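Local coordinates for protein putative surface-anchored fimbrial subunit (Corynebacterium diphtheriae, PDB 3HR6) that forms the shaft of a surface pilus as the major pilin, built of tandem Ig-like modules and probably serving in adhesion, at residues G198-N203 / D228-S233. Residues are numbered along the deposited sequence; the frame is centred on the assembly and turned at random. Where two conformers were deposited one is given.
Sequences GKPDTN and DRTVLS
The Pro200 ring meets Thr230 at its CD corner, not over a ring face. Pro200 CD lies 4.1 Å from Thr230 CG2, and the two side chains cross obliquely. Leu232 stands further along the same ring edge, with its CB 4.6 Å from Pro200 CG, a looser approach. Leu193 also touches the proline. An Asx turn at Asp201 follows the proline.

Lys199 passes Thr230 at about a right angle. Its CG is 3.6 Å from Thr230 OG1, a van der Waals touch. Thr230 turns its two branches to different neighbours. Its chi1 of -53° sets CG2 anti to the backbone N and facing the proline, and OG1 beside that N and near the lysine.

The contact lays the loop between strands 187-192 and 206-209 against strand 229-236, within the Cna-B-like module and away from the calcium site. Backbone hydrogen bonds from Gly198 to Pro259 and from Asp201 to Glu257 tie the loop to strand 251-259. That strand belongs to one sheet and strand 229-236 to another, so the loop packs across from one sheet to the other in an Ig-like module.

No hydrogen bond joins the two segments. The contact is van der Waals: the proline ring on the Thr230 methyl, and a lysine methylene beside the Thr230 hydroxyl oxygen. That buried hydroxyl is hydrogen-bonded to Gln225 on the adjacent strand 219-226. Its polar need is thus met within its own sheet, and it makes no bond to the loop.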
loop_
_atom_site.group_PDB
_atom_site.type_symbol
_atom_site.label_atom_id
_atom_site.label_comp_id
_atom_site.label_asym_id
_atom_site.label_seq_id
_atom_site.Cartn_x
_atom_site.Cartn_y
_atom_site.Cartn_z
ATOM N N GLY A 198 -2.883 -11.629 10.795
ATOM C CA GLY A 198 -4.260 -11.704 11.274
ATOM C C GLY A 198 -4.927 -10.341 11.205
ATOM O O GLY A 198 -4.374 -9.392 10.704
ATOM N N LYS A 199 -6.140 -10.243 11.738
ATOM C CA LYS A 199 -6.849 -8.997 11.660
ATOM C C LYS A 199 -6.230 -7.978 12.619
ATOM O O LYS A 199 -5.740 -8.342 13.670
ATOM C CB LYS A 199 -8.331 -9.213 11.948
ATOM C CG LYS A 199 -9.031 -9.923 10.780
ATOM C CD LYS A 199 -10.501 -9.979 10.957
ATOM C CE LYS A 199 -11.127 -10.916 9.952
ATOM N NZ LYS A 199 -10.873 -12.324 10.312
ATOM N N PRO A 200 -6.252 -6.712 12.233
ATOM C CA PRO A 200 -5.712 -5.619 13.041
ATOM C C PRO A 200 -6.468 -5.478 14.329
ATOM O O PRO A 200 -7.709 -5.606 14.334
ATOM C CB PRO A 200 -5.975 -4.387 12.185
ATOM C CG PRO A 200 -6.366 -4.925 10.807
ATOM C CD PRO A 200 -7.010 -6.202 11.078
ATOM N N ASP A 201 -5.759 -5.186 15.413
ATOM C CA ASP A 201 -6.435 -4.926 16.681
ATOM C C ASP A 201 -7.189 -3.597 16.588
ATOM O O ASP A 201 -6.576 -2.561 16.431
ATOM C CB ASP A 201 -5.401 -4.890 17.807
ATOM C CG ASP A 201 -6.011 -4.595 19.174
ATOM O OD1 ASP A 201 -7.194 -4.193 19.326
ATOM O OD2 ASP A 201 -5.276 -4.820 20.147
ATOM N N THR A 202 -8.520 -3.616 16.679
ATOM C CA THR A 202 -9.241 -2.360 16.434
ATOM C C THR A 202 -8.925 -1.297 17.487
ATOM O O THR A 202 -9.031 -0.120 17.174
ATOM C CB THR A 202 -10.781 -2.487 16.258
ATOM O OG1 THR A 202 -11.390 -3.005 17.452
ATOM C CG2 THR A 202 -11.117 -3.363 15.070
ATOM N N ASN A 203 -8.439 -1.671 18.666
ATOM C CA ASN A 203 -8.084 -0.632 19.669
ATOM C C ASN A 203 -6.707 -0.019 19.423
ATOM O O ASN A 203 -6.322 0.915 20.133
ATOM C CB ASN A 203 -8.180 -1.198 21.091
ATOM C CG ASN A 203 -9.568 -1.635 21.420
ATOM O OD1 ASN A 203 -9.778 -2.694 22.013
ATOM N ND2 ASN A 203 -10.541 -0.857 21.004
ATOM N N ASP A 228 -8.024 -14.443 1.213
ATOM C CA ASP A 228 -7.378 -14.797 2.478
ATOM C C ASP A 228 -6.632 -13.614 3.077
ATOM O O ASP A 228 -5.746 -13.786 3.931
ATOM C CB ASP A 228 -6.432 -15.989 2.296
ATOM C CG ASP A 228 -5.295 -15.706 1.312
ATOM O OD1 ASP A 228 -5.242 -14.630 0.691
ATOM O OD2 ASP A 228 -4.445 -16.602 1.145
ATOM N N ARG A 229 -6.953 -12.417 2.607
ATOM C CA ARG A 229 -6.339 -11.212 3.144
ATOM C C ARG A 229 -7.355 -10.198 3.662
ATOM O O ARG A 229 -8.402 -10.010 3.078
ATOM C CB ARG A 229 -5.431 -10.567 2.114
ATOM C CG ARG A 229 -4.240 -11.505 1.767
ATOM C CD ARG A 229 -3.613 -11.067 0.508
ATOM N NE ARG A 229 -2.989 -9.764 0.641
ATOM C CZ ARG A 229 -2.408 -9.081 -0.349
ATOM N NH1 ARG A 229 -2.438 -9.533 -1.587
ATOM N NH2 ARG A 229 -1.876 -7.895 -0.098
ATOM N N THR A 230 -6.987 -9.546 4.762
ATOM C CA THR A 230 -7.756 -8.441 5.336
ATOM C C THR A 230 -7.331 -7.118 4.731
ATOM O O THR A 230 -6.150 -6.795 4.695
ATOM C CB THR A 230 -7.523 -8.342 6.852
ATOM O OG1 THR A 230 -7.780 -9.596 7.456
ATOM C CG2 THR A 230 -8.484 -7.303 7.459
ATOM N N VAL A 231 -8.301 -6.342 4.254
ATOM C CA VAL A 231 -8.116 -4.966 3.903
ATOM C C VAL A 231 -8.596 -4.097 5.074
ATOM O O VAL A 231 -9.699 -4.290 5.596
ATOM C CB VAL A 231 -8.958 -4.576 2.680
ATOM C CG1 VAL A 231 -8.729 -3.117 2.307
ATOM C CG2 VAL A 231 -8.666 -5.500 1.491
ATOM N N LEU A 232 -7.727 -3.179 5.482
ATOM C CA LEU A 232 -8.041 -2.134 6.441
ATOM C C LEU A 232 -8.259 -0.867 5.643
ATOM O O LEU A 232 -7.469 -0.531 4.794
ATOM C CB LEU A 232 -6.877 -1.930 7.390
ATOM C CG LEU A 232 -6.946 -0.699 8.320
ATOM C CD1 LEU A 232 -8.165 -0.703 9.222
ATOM C CD2 LEU A 232 -5.668 -0.592 9.138
ATOM N N SER A 233 -9.327 -0.140 5.946
ATOM C CA SER A 233 -9.687 1.050 5.191
ATOM C C SER A 233 -10.040 2.159 6.148
ATOM O O SER A 233 -10.792 1.911 7.080
ATOM C CB SER A 233 -10.947 0.743 4.392
ATOM O OG SER A 233 -11.389 1.896 3.697
#